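Local coordinates for cutm, flavoprotein of carbon monoxide dehydrogenase (Hydrogenophaga pseudoflava, PDB 1FFV) that binds FAD and, as the flavoprotein subunit of carbon monoxide dehydrogenase, probably passes electrons from CO oxidation on to an external acceptor, at residues G110-G113 against G114-H118; G22-G25 against S26-L30. All coordinates share one frame; numbering follows the deposited sequence.

Interaction 1 of 2, residues G110-G113 against G114-H118. With FAD (flavin-adenine dinucleotide), chain J.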
loop_
_atom_site.group_PDB
_atom_site.type_symbol
_atom_site.label_atom_id
_atom_site.label_comp_id
_atom_site.label_asym_id
_atom_site.label_seq_id
_atom_site.Cartn_x
_atom_site.Cartn_y
_atom_site.Cartn_z
ATOM N N GLY C 110 -36.425 -2.362 -19.648
ATOM C CA GLY C 110 -37.439 -3.327 -20.016
ATOM C C GLY C 110 -38.466 -2.691 -20.926
ATOM O O GLY C 110 -38.936 -1.570 -20.667
ATOM N N THR C 111 -38.803 -3.401 -22.001
ATOM C CA THR C 111 -39.778 -2.912 -22.971
ATOM C C THR C 111 -41.096 -3.677 -22.910
ATOM O O THR C 111 -41.135 -4.835 -22.495
ATOM C CB THR C 111 -39.235 -2.997 -24.411
ATOM O OG1 THR C 111 -39.089 -4.368 -24.786
ATOM C CG2 THR C 111 -37.880 -2.311 -24.516
ATOM N N ILE C 112 -42.175 -3.012 -23.316
ATOM C CA ILE C 112 -43.494 -3.631 -23.336
ATOM C C ILE C 112 -43.457 -4.839 -24.281
ATOM O O ILE C 112 -44.006 -5.900 -23.967
ATOM C CB ILE C 112 -44.580 -2.620 -23.780
ATOM C CG1 ILE C 112 -45.934 -3.330 -23.949
ATOM C CG2 ILE C 112 -44.149 -1.906 -25.057
ATOM C CD1 ILE C 112 -47.117 -2.377 -24.119
ATOM N N GLY C 113 -42.779 -4.671 -25.418
ATOM C CA GLY C 113 -42.644 -5.747 -26.386
ATOM C C GLY C 113 -41.882 -6.954 -25.846
ATOM O O GLY C 113 -42.248 -8.095 -26.139
ATOM N N GLY C 114 -40.826 -6.711 -25.070
ATOM C CA GLY C 114 -40.063 -7.804 -24.491
ATOM C C GLY C 114 -40.843 -8.509 -23.391
ATOM O O GLY C 114 -40.768 -9.732 -23.226
ATOM N N ASP C 115 -41.613 -7.726 -22.642
ATOM C CA ASP C 115 -42.420 -8.258 -21.552
ATOM C C ASP C 115 -43.463 -9.205 -22.132
ATOM O O ASP C 115 -43.792 -10.223 -21.528
ATOM C CB ASP C 115 -43.110 -7.111 -20.791
ATOM C CG ASP C 115 -43.671 -7.550 -19.446
ATOM O OD1 ASP C 115 -44.787 -8.120 -19.418
ATOM O OD2 ASP C 115 -42.994 -7.318 -18.418
ATOM N N ILE C 116 -43.985 -8.861 -23.306
ATOM C CA ILE C 116 -44.983 -9.697 -23.961
ATOM C C ILE C 116 -44.321 -10.882 -24.669
ATOM O O ILE C 116 -44.702 -12.026 -24.460
ATOM C CB ILE C 116 -45.860 -8.862 -24.944
ATOM C CG1 ILE C 116 -46.680 -7.833 -24.152
ATOM C CG2 ILE C 116 -46.801 -9.770 -25.725
ATOM C CD1 ILE C 116 -47.443 -6.839 -24.999
ATOM N N ALA C 117 -43.287 -10.613 -25.451
ATOM C CA ALA C 117 -42.587 -11.669 -26.182
ATOM C C ALA C 117 -41.996 -12.784 -25.306
ATOM O O ALA C 117 -41.933 -13.945 -25.726
ATOM C CB ALA C 117 -41.503 -11.057 -27.060
ATOM N N HIS C 118 -41.569 -12.427 -24.097
ATOM C CA HIS C 118 -40.977 -13.377 -23.156
ATOM C C HIS C 118 -41.968 -14.514 -22.818
ATOM O O HIS C 118 -41.563 -15.656 -22.596
ATOM C CB HIS C 118 -40.510 -12.622 -21.902
ATOM C CG HIS C 118 -39.694 -13.448 -20.954
ATOM N ND1 HIS C 118 -38.661 -14.261 -21.367
ATOM C CD2 HIS C 118 -39.761 -13.581 -19.607
ATOM C CE1 HIS C 118 -38.127 -14.860 -20.316
ATOM N NE2 HIS C 118 -38.776 -14.464 -19.236
HETATM P PA FAD J . -35.472 -9.139 -23.125
HETATM O O1A FAD J . -34.636 -9.006 -24.330
HETATM O O2A FAD J . -34.879 -9.342 -21.923
HETATM O O5B FAD J . -36.316 -10.327 -23.447
HETATM C C5B FAD J . -37.096 -10.354 -24.625
HETATM C C4B FAD J . -37.468 -11.805 -24.904
HETATM O O4B FAD J . -38.464 -11.695 -25.967
HETATM C C3B FAD J . -36.420 -12.648 -25.580
HETATM O O3B FAD J . -36.718 -13.991 -25.720
HETATM C C2B FAD J . -36.253 -11.845 -26.851
HETATM O O2B FAD J . -35.519 -12.556 -27.789
HETATM C C1B FAD J . -37.680 -11.625 -27.245
HETATM N N9A FAD J . -38.023 -10.306 -27.747
HETATM C C8A FAD J . -37.783 -9.094 -27.151
HETATM N N7A FAD J . -38.229 -8.068 -27.872
HETATM C C5A FAD J . -38.778 -8.642 -28.989
HETATM C C6A FAD J . -39.440 -8.062 -30.148
HETATM N N6A FAD J . -39.621 -6.783 -30.332
HETATM N N1A FAD J . -39.862 -8.975 -31.069
HETATM C C2A FAD J . -39.698 -10.309 -30.918
HETATM N N3A FAD J . -39.113 -10.926 -29.894
HETATM C C4A FAD J . -38.672 -10.050 -28.944
HETATM N N1 FAD J . -41.892 -7.978 -15.529
HETATM C C2 FAD J . -43.166 -7.864 -15.183
HETATM O O2 FAD J . -44.033 -7.934 -15.989
HETATM N N3 FAD J . -43.578 -7.653 -13.845
HETATM C C4 FAD J . -42.671 -7.556 -12.825
HETATM O O4 FAD J . -43.063 -7.372 -11.691
HETATM C C4X FAD J . -41.268 -7.686 -13.185
HETATM N N5 FAD J . -40.337 -7.602 -12.231
HETATM C C5X FAD J . -39.039 -7.727 -12.616
HETATM C C6 FAD J . -38.077 -7.639 -11.609
HETATM C C7 FAD J . -36.752 -7.750 -11.883
HETATM C C7M FAD J . -35.736 -7.654 -10.771
HETATM C C8 FAD J . -36.308 -7.958 -13.237
HETATM C C8M FAD J . -34.841 -8.088 -13.569
HETATM C C9 FAD J . -37.260 -8.045 -14.264
HETATM C C9A FAD J . -38.610 -7.929 -13.959
HETATM N N10 FAD J . -39.629 -8.012 -14.952
HETATM C C10 FAD J . -40.921 -7.896 -14.591
HETATM C "C1'" FAD J . -39.231 -8.197 -16.387
HETATM C "C2'" FAD J . -39.125 -7.013 -17.457
HETATM O "O2'" FAD J . -40.387 -6.626 -16.984
HETATM C "C3'" FAD J . -38.775 -8.146 -18.403
HETATM O "O3'" FAD J . -37.804 -7.075 -18.380
HETATM C "C4'" FAD J . -38.669 -7.909 -19.894
HETATM O "O4'" FAD J . -39.540 -9.033 -19.546
HETATM C "C5'" FAD J . -38.229 -8.922 -20.957
HETATM O "O5'" FAD J . -38.373 -7.479 -21.659
HETATM P P FAD J . -37.075 -6.911 -22.237
HETATM O O1P FAD J . -37.526 -5.624 -22.965
HETATM O O2P FAD J . -36.091 -6.681 -21.291
HETATM O O3P FAD J . -36.514 -7.927 -23.145
#
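Gly113 and Gly114 sit in the first turn of helix 112-117, which starts at the FAD diphosphate. Gly113 O takes the N-H of Ala117 (2.8 Å, N-H...O angle 165°), a nearly straight helical bond, and Ile112 O receives Ile116 N along a more bent path (146°). Thr111 is the N-cap: its OG1 accepts from Gly114 N at 2.9 Å while donating to FAD O1P at 2.7 Å. This double use follows from a chi1 of 67°, which turns OG1 back over the helix start. O1P is gripped a second time by Thr111 N, also at 2.7 Å, so the amide and the hydroxyl of one residue hold a single phosphate oxygen, and the positive end of the helix dipole probably adds to the attraction. Gly114 lies flush against the cofactor, where a CB would run into O1P; its C is 3.2 Å from FAD O5'. Ile112 and Ile116, one turn apart, run alongside each other, with Ile112 CG1 4.0 Å from Ile116 CD1. Asp115, its CG anti to the backbone N, reaches to the junction of ribityl chain and flavin: FAD O2' donates to Asp115 OD2 at 3.1 Å, and FAD O2 lies 2.7 Å from the same OD2. Asp115 OD1 is held by His125 N at the start of helix 125-131. The isoleucine face is covered by neighbouring elements: Ile112 packs on Leu81 of helix 78-83, and Ile116 on His125 and on Met167 and Ile170 of strand 166-173.

Interaction 2 of 2, residues G22-G25 against S26-L30. With FAD (flavin-adenine dinucleotide), chain J.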
loop_
_atom_site.group_PDB
_atom_site.type_symbol
_atom_site.label_atom_id
_atom_site.label_comp_id
_atom_site.label_asym_id
_atom_site.label_seq_id
_atom_site.Cartn_x
_atom_site.Cartn_y
_atom_site.Cartn_z
ATOM N N GLY C 22 -32.832 -15.133 -39.799
ATOM C CA GLY C 22 -32.908 -16.182 -40.799
ATOM C C GLY C 22 -31.554 -16.797 -41.091
ATOM O O GLY C 22 -31.431 -18.021 -41.237
ATOM N N GLN C 23 -30.534 -15.947 -41.145
ATOM C CA GLN C 23 -29.169 -16.379 -41.419
ATOM C C GLN C 23 -28.533 -17.173 -40.276
ATOM O O GLN C 23 -27.902 -18.211 -40.506
ATOM C CB GLN C 23 -28.305 -15.159 -41.732
ATOM C CG GLN C 23 -26.827 -15.457 -41.925
ATOM C CD GLN C 23 -25.986 -14.193 -41.955
ATOM O OE1 GLN C 23 -24.853 -14.192 -41.454
ATOM N NE2 GLN C 23 -26.536 -13.111 -42.520
ATOM N N LEU C 24 -28.701 -16.677 -39.049
ATOM C CA LEU C 24 -28.129 -17.309 -37.858
ATOM C C LEU C 24 -28.970 -18.446 -37.281
ATOM O O LEU C 24 -28.441 -19.348 -36.625
ATOM C CB LEU C 24 -27.851 -16.244 -36.794
ATOM C CG LEU C 24 -26.929 -15.113 -37.264
ATOM C CD1 LEU C 24 -26.956 -13.950 -36.292
ATOM C CD2 LEU C 24 -25.513 -15.639 -37.459
ATOM N N GLY C 25 -30.279 -18.394 -37.510
ATOM C CA GLY C 25 -31.163 -19.441 -37.020
ATOM C C GLY C 25 -31.399 -19.451 -35.521
ATOM O O GLY C 25 -31.186 -18.448 -34.843
ATOM N N SER C 26 -31.810 -20.614 -35.012
ATOM C CA SER C 26 -32.118 -20.833 -33.597
ATOM C C SER C 26 -30.990 -20.516 -32.616
ATOM O O SER C 26 -31.217 -20.436 -31.410
ATOM C CB SER C 26 -32.580 -22.274 -33.388
ATOM O OG SER C 26 -31.590 -23.168 -33.893
ATOM N N ASP C 27 -29.774 -20.358 -33.126
ATOM C CA ASP C 27 -28.638 -20.029 -32.273
ATOM C C ASP C 27 -28.584 -18.538 -31.955
ATOM O O ASP C 27 -27.741 -18.090 -31.178
ATOM C CB ASP C 27 -27.329 -20.491 -32.922
ATOM C CG ASP C 27 -27.159 -22.004 -32.879
ATOM O OD1 ASP C 27 -27.686 -22.650 -31.936
ATOM O OD2 ASP C 27 -26.492 -22.549 -33.789
ATOM N N ALA C 28 -29.481 -17.771 -32.568
ATOM C CA ALA C 28 -29.538 -16.338 -32.333
ATOM C C ALA C 28 -30.773 -15.994 -31.517
ATOM O O ALA C 28 -31.776 -16.709 -31.555
ATOM C CB ALA C 28 -29.547 -15.579 -33.650
ATOM N N LYS C 29 -30.688 -14.885 -30.789
ATOM C CA LYS C 29 -31.782 -14.407 -29.950
ATOM C C LYS C 29 -31.833 -12.884 -29.968
ATOM O O LYS C 29 -30.801 -12.220 -29.878
ATOM C CB LYS C 29 -31.601 -14.910 -28.511
ATOM C CG LYS C 29 -32.568 -16.008 -28.101
ATOM C CD LYS C 29 -33.970 -15.450 -28.080
ATOM C CE LYS C 29 -34.985 -16.456 -27.620
ATOM N NZ LYS C 29 -36.314 -15.806 -27.648
ATOM N N LEU C 30 -33.034 -12.335 -30.116
ATOM C CA LEU C 30 -33.210 -10.883 -30.139
ATOM C C LEU C 30 -32.965 -10.309 -28.749
ATOM O O LEU C 30 -33.462 -10.843 -27.750
ATOM C CB LEU C 30 -34.625 -10.530 -30.597
ATOM C CG LEU C 30 -35.015 -10.911 -32.025
ATOM C CD1 LEU C 30 -36.495 -10.665 -32.255
ATOM C CD2 LEU C 30 -34.178 -10.109 -33.007
HETATM P PA FAD J . -35.472 -9.139 -23.125
HETATM O O1A FAD J . -34.636 -9.006 -24.330
HETATM O O2A FAD J . -34.879 -9.342 -21.923
HETATM O O5B FAD J . -36.316 -10.327 -23.447
HETATM C C5B FAD J . -37.096 -10.354 -24.625
HETATM C C4B FAD J . -37.468 -11.805 -24.904
HETATM O O4B FAD J . -38.464 -11.695 -25.967
HETATM C C3B FAD J . -36.420 -12.648 -25.580
HETATM O O3B FAD J . -36.718 -13.991 -25.720
HETATM C C2B FAD J . -36.253 -11.845 -26.851
HETATM O O2B FAD J . -35.519 -12.556 -27.789
HETATM C C1B FAD J . -37.680 -11.625 -27.245
HETATM N N9A FAD J . -38.023 -10.306 -27.747
HETATM C C8A FAD J . -37.783 -9.094 -27.151
HETATM N N7A FAD J . -38.229 -8.068 -27.872
HETATM C C5A FAD J . -38.778 -8.642 -28.989
HETATM C C6A FAD J . -39.440 -8.062 -30.148
HETATM N N6A FAD J . -39.621 -6.783 -30.332
HETATM N N1A FAD J . -39.862 -8.975 -31.069
HETATM C C2A FAD J . -39.698 -10.309 -30.918
HETATM N N3A FAD J . -39.113 -10.926 -29.894
HETATM C C4A FAD J . -38.672 -10.050 -28.944
HETATM N N1 FAD J . -41.892 -7.978 -15.529
HETATM C C2 FAD J . -43.166 -7.864 -15.183
HETATM O O2 FAD J . -44.033 -7.934 -15.989
HETATM N N3 FAD J . -43.578 -7.653 -13.845
HETATM C C4 FAD J . -42.671 -7.556 -12.825
HETATM O O4 FAD J . -43.063 -7.372 -11.691
HETATM C C4X FAD J . -41.268 -7.686 -13.185
HETATM N N5 FAD J . -40.337 -7.602 -12.231
HETATM C C5X FAD J . -39.039 -7.727 -12.616
HETATM C C6 FAD J . -38.077 -7.639 -11.609
HETATM C C7 FAD J . -36.752 -7.750 -11.883
HETATM C C7M FAD J . -35.736 -7.654 -10.771
HETATM C C8 FAD J . -36.308 -7.958 -13.237
HETATM C C8M FAD J . -34.841 -8.088 -13.569
HETATM C C9 FAD J . -37.260 -8.045 -14.264
HETATM C C9A FAD J . -38.610 -7.929 -13.959
HETATM N N10 FAD J . -39.629 -8.012 -14.952
HETATM C C10 FAD J . -40.921 -7.896 -14.591
HETATM C "C1'" FAD J . -39.231 -8.197 -16.387
HETATM C "C2'" FAD J . -39.125 -7.013 -17.457
HETATM O "O2'" FAD J . -40.387 -6.626 -16.984
HETATM C "C3'" FAD J . -38.775 -8.146 -18.403
HETATM O "O3'" FAD J . -37.804 -7.075 -18.380
HETATM C "C4'" FAD J . -38.669 -7.909 -19.894
HETATM O "O4'" FAD J . -39.540 -9.033 -19.546
HETATM C "C5'" FAD J . -38.229 -8.922 -20.957
HETATM O "O5'" FAD J . -38.373 -7.479 -21.659
HETATM P P FAD J . -37.075 -6.911 -22.237
HETATM O O1P FAD J . -37.526 -5.624 -22.965
HETATM O O2P FAD J . -36.091 -6.681 -21.291
HETATM O O3P FAD J . -36.514 -7.927 -23.145
HETATM O O HOH W 1 -33.688 -17.678 -33.278
#
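The turn that carries the chain from helix 14-24 into strand 28-31 is closed by Gly25 O, which accepts the N-H of Ala28 at 2.9 Å. Ser26 and Asp27 form the corner of this type I beta turn, and the donor stands 36° above the carbonyl plane. Gly25 leaves the helix with a positive phi of 72°, a value that glycine adopts easily. A water lies within donating distance of Gly25 O (3.0 Å) and Ala28 O (2.8 Å). On the apolar side, the CB atoms of Leu24 and Ala28 meet at 3.6 Å, and Leu24 CD1 also comes near the alanine methyl. Helix 14-24 is the connection of a beta-alpha-beta crossover from strand 7-9 to strand 28-31, with strand 50-53 lying between them in the parallel sheet; Leu24 and Ala28 both rest on His50. Farther along strand 28-31 the chain meets the adenosine ribose of FAD. Lys29, bent at chi2 (-66°) and extended beyond, brings NZ within 2.7 Å of FAD O3B, with a weak second bond to O2B. An alanine here would remove that amine and would probably leave O3B without this donor, the ribose then relying on the bond from O2B to Leu30 O among the contacts here. FAD O2B donates to Leu30 O at 2.7 Å, and Leu30 CD1 touches the adenine at C2A (3.5 Å).

Both contacts are local and continuous in sequence, and both touch the same FAD, though their centres lie about 18 Å apart. Interaction 1 is buried close to the centre of the folded chain and starts a helix; interaction 2 lies at the surface, ends a helix and opens an edge strand of the parallel sheet. The chemistry follows the place. At 110-118 a capped helix start, with backbone N-H and hydroxyl, meets the phosphate, and an aspartate side chain reaches toward the flavin end. At 22-30 a turn with a water beside its carbonyls precedes a strand whose lysine amine and backbone carbonyl hold the ribose hydroxyls. Together the two contacts hold different parts of one extended cofactor.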